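Local coordinates for NIF3-related protein (Bacillus cereus, PDB 2GX8) that is of unknown function but binds zinc at the dimetal site of the NIF3 family and carries an additional, probably regulatory domain, at residues 32-37 and 62-67; 178-183 and 228-233. All coordinates share one frame; numbering follows the deposited sequence.

In the fold
Interaction 1 and interaction 2 are two separate helix-on-sheet packings in different parts of one long chain. In the first, helix 31-38 sits against strand 66-70 and the loop that leads into it, in the sheet that also holds strand 88-91. That strand leads directly into His-92 and His-93, which bind zinc together with Asp-131, His-357 and the shared ligand Glu-360. Interaction 2 belongs to the region inserted between the early and late zinc ligands, where helix 170-182 covers strand 221-233. The centres of the two contacts are 30 Å apart and their nearest atoms about 15 Å apart, so they do not touch. Each is buried within its own layer of helix and sheet.

Interaction 1. Residues 32-37 and 62-67; sequences HEIISL and KPVRHV
Ile-34 reaches out from helix 31-38 and rests its terminal methyl, CD1, against two valines, Val-64 in the loop leading into strand 66-70 and Val-67 on the strand itself. The closest approach is to Val-64, where CD1 lies 3.6 Å from CG1 of that residue, and it is almost as near to the branch point, with Val-64 CB 3.7 Å from Ile-34 CD1. The other neighbour is Val-67, whose CG2 stands 3.9 Å from Ile-34 CD1. Val-64 CG1 and Val-67 CG2 are themselves 3.6 Å apart, so the three methyls form a compact cluster. The isoleucine chain is extended at its end (chi2 175°), which carries CD1 well clear of the helix backbone, and its long axis runs aslant to Val-64.

Behind this first shell, both valines also pack on Val-88 of the neighbouring parallel strand 88-91. Backbone hydrogen bonds to His-383 and His-385 tie Val-67 to the strand on its other flank, 383-386, while Val-64 bonds through its backbone to Pro-29, just ahead of the helix. The helix is positioned at its start as well: Glu-33 forms a salt bridge with Lys-27, and its backbone N bonds to Asn-30 OD1. One residue after Ile-34, Ile-35 extends the apolar packing to Tyr-124 on strand 122-125.

Only aliphatic carbons meet between 32-37 and 62-67. The contact is therefore held by shape and burial, and the directional polar bonds that fix helix and strand lie around it.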
ATOM      1  N   HIS C  32      34.947  18.430   3.939  1.00 56.40           N
ATOM      2  CA  HIS C  32      34.087  18.345   5.124  1.00 56.89           C
ATOM      3  C   HIS C  32      33.896  19.654   5.848  1.00 57.86           C
ATOM      4  O   HIS C  32      32.800  19.950   6.324  1.00 58.98           O
ATOM      5  CB  HIS C  32      34.616  17.341   6.135  1.00 56.77           C
ATOM      6  CG  HIS C  32      34.552  15.922   5.683  1.00 56.25           C
ATOM      7  ND1 HIS C  32      33.378  15.323   5.289  1.00 55.01           N
ATOM      8  CD2 HIS C  32      35.501  14.957   5.654  1.00 55.72           C
ATOM      9  CE1 HIS C  32      33.617  14.060   4.978  1.00 58.21           C
ATOM     10  NE2 HIS C  32      34.895  13.810   5.203  1.00 57.16           N
ATOM     11  N   GLU C  33      34.979  20.415   5.937  1.00 57.93           N
ATOM     12  CA  GLU C  33      35.001  21.701   6.592  1.00 58.22           C
ATOM     13  C   GLU C  33      34.146  22.674   5.824  1.00 57.69           C
ATOM     14  O   GLU C  33      33.288  23.336   6.403  1.00 59.22           O
ATOM     15  CB  GLU C  33      36.425  22.209   6.652  1.00 57.97           C
ATOM     16  CG  GLU C  33      37.333  21.256   7.407  1.00 62.29           C
ATOM     17  CD  GLU C  33      38.744  21.803   7.596  1.00 62.48           C
ATOM     18  OE1 GLU C  33      38.904  23.070   7.616  1.00 62.21           O
ATOM     19  OE2 GLU C  33      39.678  20.960   7.742  1.00 66.00           O
ATOM     20  N   ILE C  34      34.383  22.763   4.522  1.00 56.18           N
ATOM     21  CA  ILE C  34      33.589  23.640   3.654  1.00 55.58           C
ATOM     22  C   ILE C  34      32.113  23.314   3.770  1.00 54.30           C
ATOM     23  O   ILE C  34      31.296  24.178   4.047  1.00 54.80           O
ATOM     24  CB  ILE C  34      34.070  23.520   2.205  1.00 55.64           C
ATOM     25  CG1 ILE C  34      35.529  23.995   2.168  1.00 58.96           C
ATOM     26  CG2 ILE C  34      33.176  24.318   1.253  1.00 54.71           C
ATOM     27  CD1 ILE C  34      36.207  23.832   0.861  1.00 60.89           C
ATOM     28  N   ILE C  35      31.790  22.045   3.579  1.00 53.77           N
ATOM     29  CA  ILE C  35      30.426  21.547   3.675  1.00 52.54           C
ATOM     30  C   ILE C  35      29.832  21.850   5.040  1.00 52.96           C
ATOM     31  O   ILE C  35      28.687  22.275   5.135  1.00 54.44           O
ATOM     32  CB  ILE C  35      30.391  20.037   3.323  1.00 51.76           C
ATOM     33  CG1 ILE C  35      30.638  19.888   1.828  1.00 51.32           C
ATOM     34  CG2 ILE C  35      29.097  19.376   3.726  1.00 49.68           C
ATOM     35  CD1 ILE C  35      29.768  20.790   0.992  1.00 51.48           C
ATOM     36  N   SER C  36      30.632  21.688   6.087  1.00 53.36           N
ATOM     37  CA  SER C  36      30.175  21.965   7.438  1.00 53.14           C
ATOM     38  C   SER C  36      29.836  23.451   7.615  1.00 53.09           C
ATOM     39  O   SER C  36      28.953  23.793   8.391  1.00 52.89           O
ATOM     40  CB  SER C  36      31.208  21.522   8.463  1.00 52.90           C
ATOM     41  OG  SER C  36      30.619  21.453   9.734  1.00 51.22           O
ATOM     42  N   LEU C  37      30.527  24.321   6.883  1.00 53.69           N
ATOM     43  CA  LEU C  37      30.251  25.761   6.919  1.00 54.35           C
ATOM     44  C   LEU C  37      29.077  26.145   6.030  1.00 55.24           C
ATOM     45  O   LEU C  37      28.463  27.192   6.233  1.00 57.61           O
ATOM     46  CB  LEU C  37      31.477  26.578   6.514  1.00 54.07           C
ATOM     47  CG  LEU C  37      32.617  26.671   7.539  1.00 55.28           C
ATOM     48  CD1 LEU C  37      33.787  27.459   6.971  1.00 54.29           C
ATOM     49  CD2 LEU C  37      32.131  27.325   8.834  1.00 55.54           C
ATOM     50  N   LYS C  62      39.547  15.558   1.466  1.00 56.84           N
ATOM     51  CA  LYS C  62      40.646  15.828   0.548  1.00 57.80           C
ATOM     52  C   LYS C  62      40.803  17.353   0.454  1.00 57.75           C
ATOM     53  O   LYS C  62      39.832  18.055   0.643  1.00 59.50           O
ATOM     54  CB  LYS C  62      40.298  15.208  -0.824  1.00 58.36           C
ATOM     55  CG  LYS C  62      39.028  15.813  -1.506  1.00 56.89           C
ATOM     56  CD  LYS C  62      38.453  14.935  -2.631  1.00 59.58           C
ATOM     57  CE  LYS C  62      37.536  15.731  -3.618  1.00 60.28           C
ATOM     58  NZ  LYS C  62      36.570  16.684  -2.970  1.00 65.01           N
ATOM     59  N   PRO C  63      42.024  17.879   0.212  1.00 58.09           N
ATOM     60  CA  PRO C  63      42.220  19.344   0.089  1.00 58.12           C
ATOM     61  C   PRO C  63      41.391  19.989  -1.028  1.00 58.07           C
ATOM     62  O   PRO C  63      41.422  19.511  -2.163  1.00 58.87           O
ATOM     63  CB  PRO C  63      43.717  19.472  -0.229  1.00 57.40           C
ATOM     64  CG  PRO C  63      44.313  18.254   0.369  1.00 57.93           C
ATOM     65  CD  PRO C  63      43.307  17.156   0.118  1.00 58.33           C
ATOM     66  N   VAL C  64      40.665  21.064  -0.705  1.00 58.08           N
ATOM     67  CA  VAL C  64      39.786  21.755  -1.670  1.00 57.38           C
ATOM     68  C   VAL C  64      40.197  23.228  -1.851  1.00 57.60           C
ATOM     69  O   VAL C  64      39.940  24.052  -0.974  1.00 59.53           O
ATOM     70  CB  VAL C  64      38.298  21.678  -1.226  1.00 57.02           C
ATOM     71  CG1 VAL C  64      37.378  22.372  -2.244  1.00 56.34           C
ATOM     72  CG2 VAL C  64      37.857  20.240  -1.013  1.00 57.33           C
ATOM     73  N   ARG C  65      40.837  23.553  -2.976  1.00 57.13           N
ATOM     74  CA  ARG C  65      41.299  24.918  -3.252  1.00 57.15           C
ATOM     75  C   ARG C  65      40.236  25.770  -3.933  1.00 55.84           C
ATOM     76  O   ARG C  65      40.302  26.990  -3.880  1.00 56.31           O
ATOM     77  CB  ARG C  65      42.521  24.913  -4.177  1.00 56.78           C
ATOM     78  CG  ARG C  65      43.722  24.076  -3.751  1.00 59.31           C
ATOM     79  CD  ARG C  65      44.729  24.036  -4.916  1.00 59.81           C
ATOM     80  NE  ARG C  65      45.825  23.067  -4.777  1.00 65.60           N
ATOM     81  CZ  ARG C  65      46.965  23.305  -4.131  1.00 69.52           C
ATOM     82  NH1 ARG C  65      47.158  24.472  -3.522  1.00 69.86           N
ATOM     83  NH2 ARG C  65      47.914  22.369  -4.073  1.00 71.00           N
ATOM     84  N   HIS C  66      39.293  25.128  -4.616  1.00 55.18           N
ATOM     85  CA  HIS C  66      38.250  25.814  -5.381  1.00 54.16           C
ATOM     86  C   HIS C  66      36.964  25.033  -5.346  1.00 52.63           C
ATOM     87  O   HIS C  66      36.988  23.814  -5.446  1.00 53.46           O
ATOM     88  CB  HIS C  66      38.618  25.923  -6.857  1.00 54.91           C
ATOM     89  CG  HIS C  66      39.775  26.821  -7.148  1.00 55.33           C
ATOM     90  ND1 HIS C  66      41.086  26.400  -7.056  1.00 58.48           N
ATOM     91  CD2 HIS C  66      39.818  28.101  -7.583  1.00 55.54           C
ATOM     92  CE1 HIS C  66      41.886  27.396  -7.388  1.00 57.59           C
ATOM     93  NE2 HIS C  66      41.141  28.437  -7.714  1.00 57.22           N
ATOM     94  N   VAL C  67      35.847  25.746  -5.237  1.00 51.29           N
ATOM     95  CA  VAL C  67      34.496  25.140  -5.203  1.00 50.41           C
ATOM     96  C   VAL C  67      33.594  25.829  -6.238  1.00 50.82           C
ATOM     97  O   VAL C  67      33.737  27.035  -6.466  1.00 49.68           O
ATOM     98  CB  VAL C  67      33.854  25.301  -3.795  1.00 50.98           C
ATOM     99  CG1 VAL C  67      32.630  24.454  -3.631  1.00 45.90           C
ATOM    100  CG2 VAL C  67      34.888  24.925  -2.689  1.00 50.35           C
TER

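Interaction 2. Residues 178-183 and 228-233; sequences KALGDA and IETIIP
Leu-180 projects from the last turn of helix 170-182 onto strand 221-233, and one of its two methyls does the touching. Its CD1 lies 4.0 Å from Thr-230 CG2, the side chains passing each other in opposite directions. The same methyl meets Ile-228 two residues back on the strand, with Leu-180 CD1 4.2 Å from Ile-228 CG2. Both strand residues thus offer a branch methyl to a single leucine carbon.

The threonine divides its roles. With OG1 opposite the backbone N (chi1 -160°), the hydroxyl can hydrogen-bond Cys-194 O at the start of the adjoining strand 194-206, leaving CG2 for the helix. On the solvent side of the helix, Lys-178 NZ bridges to Asp-182 OD2 at 2.7 Å, using the oxygen's syn lone pair. Leu-180 also packs on Val-240 and Met-244 of helix 237-247, while Glu-229 pairs with Arg-227 of its own chain and with Arg-227 of a second subunit.

Helices 170-182 and 237-247 sit together over antiparallel strands 150-168, 194-206, 221-233 and 255-260. This beta-alpha-beta-beta-alpha-beta order is that of a ferredoxin-like fold, consistent with the regulatory domain described for this protein.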
ATOM      1  N   LYS C 178      26.160  33.956  30.744  1.00 55.68           N
ATOM      2  CA  LYS C 178      26.960  34.452  29.626  1.00 55.79           C
ATOM      3  C   LYS C 178      27.217  33.340  28.635  1.00 55.65           C
ATOM      4  O   LYS C 178      27.129  33.550  27.438  1.00 56.13           O
ATOM      5  CB  LYS C 178      28.295  35.023  30.108  1.00 55.95           C
ATOM      6  CG  LYS C 178      29.089  35.723  29.006  1.00 57.24           C
ATOM      7  CD  LYS C 178      30.451  36.182  29.496  1.00 57.92           C
ATOM      8  CE  LYS C 178      31.159  37.059  28.461  1.00 60.76           C
ATOM      9  NZ  LYS C 178      31.514  36.349  27.199  1.00 61.69           N
ATOM     10  N   ALA C 179      27.527  32.159  29.162  1.00 55.90           N
ATOM     11  CA  ALA C 179      27.822  30.979  28.366  1.00 55.76           C
ATOM     12  C   ALA C 179      26.615  30.546  27.564  1.00 55.91           C
ATOM     13  O   ALA C 179      26.736  30.168  26.418  1.00 56.25           O
ATOM     14  CB  ALA C 179      28.271  29.859  29.266  1.00 55.41           C
ATOM     15  N   LEU C 180      25.448  30.578  28.190  1.00 57.12           N
ATOM     16  CA  LEU C 180      24.205  30.215  27.518  1.00 57.38           C
ATOM     17  C   LEU C 180      23.901  31.181  26.383  1.00 58.26           C
ATOM     18  O   LEU C 180      23.572  30.763  25.278  1.00 58.54           O
ATOM     19  CB  LEU C 180      23.057  30.216  28.513  1.00 57.29           C
ATOM     20  CG  LEU C 180      22.933  29.047  29.490  1.00 57.74           C
ATOM     21  CD1 LEU C 180      21.846  29.358  30.476  1.00 59.93           C
ATOM     22  CD2 LEU C 180      22.608  27.744  28.778  1.00 55.17           C
ATOM     23  N   GLY C 181      24.050  32.473  26.666  1.00 58.63           N
ATOM     24  CA  GLY C 181      23.782  33.533  25.708  1.00 58.80           C
ATOM     25  C   GLY C 181      24.703  33.508  24.515  1.00 59.23           C
ATOM     26  O   GLY C 181      24.227  33.446  23.381  1.00 58.53           O
ATOM     27  N   ASP C 182      26.014  33.556  24.784  1.00 59.68           N
ATOM     28  CA  ASP C 182      27.059  33.494  23.756  1.00 60.32           C
ATOM     29  C   ASP C 182      26.855  32.301  22.825  1.00 60.44           C
ATOM     30  O   ASP C 182      27.086  32.408  21.628  1.00 60.37           O
ATOM     31  CB  ASP C 182      28.455  33.440  24.390  1.00 60.22           C
ATOM     32  CG  ASP C 182      28.861  34.758  25.049  1.00 61.08           C
ATOM     33  OD1 ASP C 182      28.063  35.727  25.061  1.00 61.41           O
ATOM     34  OD2 ASP C 182      30.003  34.828  25.549  1.00 61.77           O
ATOM     35  N   ALA C 183      26.388  31.188  23.389  1.00 60.83           N
ATOM     36  CA  ALA C 183      26.098  29.961  22.643  1.00 61.52           C
ATOM     37  C   ALA C 183      24.773  30.004  21.856  1.00 61.75           C
ATOM     38  O   ALA C 183      24.401  29.015  21.215  1.00 62.01           O
ATOM     39  CB  ALA C 183      26.116  28.748  23.587  1.00 61.42           C
ATOM     40  N   ILE C 228      18.101  29.253  36.752  1.00 54.39           N
ATOM     41  CA  ILE C 228      18.213  30.011  35.521  1.00 52.74           C
ATOM     42  C   ILE C 228      17.458  29.308  34.415  1.00 52.46           C
ATOM     43  O   ILE C 228      17.676  28.133  34.155  1.00 52.55           O
ATOM     44  CB  ILE C 228      19.697  30.158  35.063  1.00 52.95           C
ATOM     45  CG1 ILE C 228      20.572  30.750  36.189  1.00 54.22           C
ATOM     46  CG2 ILE C 228      19.798  31.005  33.763  1.00 48.85           C
ATOM     47  CD1 ILE C 228      22.076  30.745  35.893  1.00 52.55           C
ATOM     48  N   GLU C 229      16.571  30.031  33.760  1.00 52.66           N
ATOM     49  CA  GLU C 229      15.857  29.456  32.635  1.00 53.48           C
ATOM     50  C   GLU C 229      16.077  30.287  31.387  1.00 54.42           C
ATOM     51  O   GLU C 229      16.286  31.511  31.461  1.00 54.97           O
ATOM     52  CB  GLU C 229      14.378  29.272  32.929  1.00 53.36           C
ATOM     53  CG  GLU C 229      13.608  30.521  33.113  1.00 57.89           C
ATOM     54  CD  GLU C 229      12.134  30.254  33.263  1.00 63.64           C
ATOM     55  OE1 GLU C 229      11.756  29.377  34.056  1.00 69.90           O
ATOM     56  OE2 GLU C 229      11.339  30.934  32.593  1.00 67.89           O
ATOM     57  N   THR C 230      16.061  29.613  30.244  1.00 54.96           N
ATOM     58  CA  THR C 230      16.271  30.275  28.967  1.00 55.04           C
ATOM     59  C   THR C 230      15.673  29.389  27.881  1.00 57.34           C
ATOM     60  O   THR C 230      15.615  28.155  28.025  1.00 58.17           O
ATOM     61  CB  THR C 230      17.765  30.562  28.703  1.00 53.57           C
ATOM     62  OG1 THR C 230      17.891  31.595  27.721  1.00 55.34           O
ATOM     63  CG2 THR C 230      18.503  29.342  28.248  1.00 50.24           C
ATOM     64  N   ILE C 231      15.194  30.024  26.821  1.00 57.33           N
ATOM     65  CA  ILE C 231      14.566  29.325  25.720  1.00 58.21           C
ATOM     66  C   ILE C 231      15.596  28.983  24.615  1.00 57.71           C
ATOM     67  O   ILE C 231      16.561  29.714  24.390  1.00 56.97           O
ATOM     68  CB  ILE C 231      13.334  30.166  25.196  1.00 59.41           C
ATOM     69  CG1 ILE C 231      12.441  29.368  24.224  1.00 59.88           C
ATOM     70  CG2 ILE C 231      13.780  31.514  24.612  1.00 59.69           C
ATOM     71  CD1 ILE C 231      11.156  30.095  23.819  1.00 58.49           C
ATOM     72  N   ILE C 232      15.413  27.841  23.964  1.00 57.85           N
ATOM     73  CA  ILE C 232      16.281  27.433  22.857  1.00 58.84           C
ATOM     74  C   ILE C 232      15.535  26.717  21.747  1.00 58.55           C
ATOM     75  O   ILE C 232      14.477  26.129  21.994  1.00 59.48           O
ATOM     76  CB  ILE C 232      17.444  26.456  23.265  1.00 57.99           C
ATOM     77  CG1 ILE C 232      16.899  25.151  23.840  1.00 59.02           C
ATOM     78  CG2 ILE C 232      18.447  27.114  24.171  1.00 58.55           C
ATOM     79  CD1 ILE C 232      17.949  24.070  23.952  1.00 58.59           C
ATOM     80  N   PRO C 233      16.063  26.815  20.510  1.00 58.11           N
ATOM     81  CA  PRO C 233      15.562  25.993  19.421  1.00 57.59           C
ATOM     82  C   PRO C 233      16.227  24.629  19.572  1.00 56.75           C
ATOM     83  O   PRO C 233      17.415  24.568  19.893  1.00 56.43           O
ATOM     84  CB  PRO C 233      16.058  26.714  18.152  1.00 57.55           C
ATOM     85  CG  PRO C 233      17.172  27.588  18.574  1.00 58.98           C
ATOM     86  CD  PRO C 233      17.118  27.754  20.077  1.00 58.13           C
TER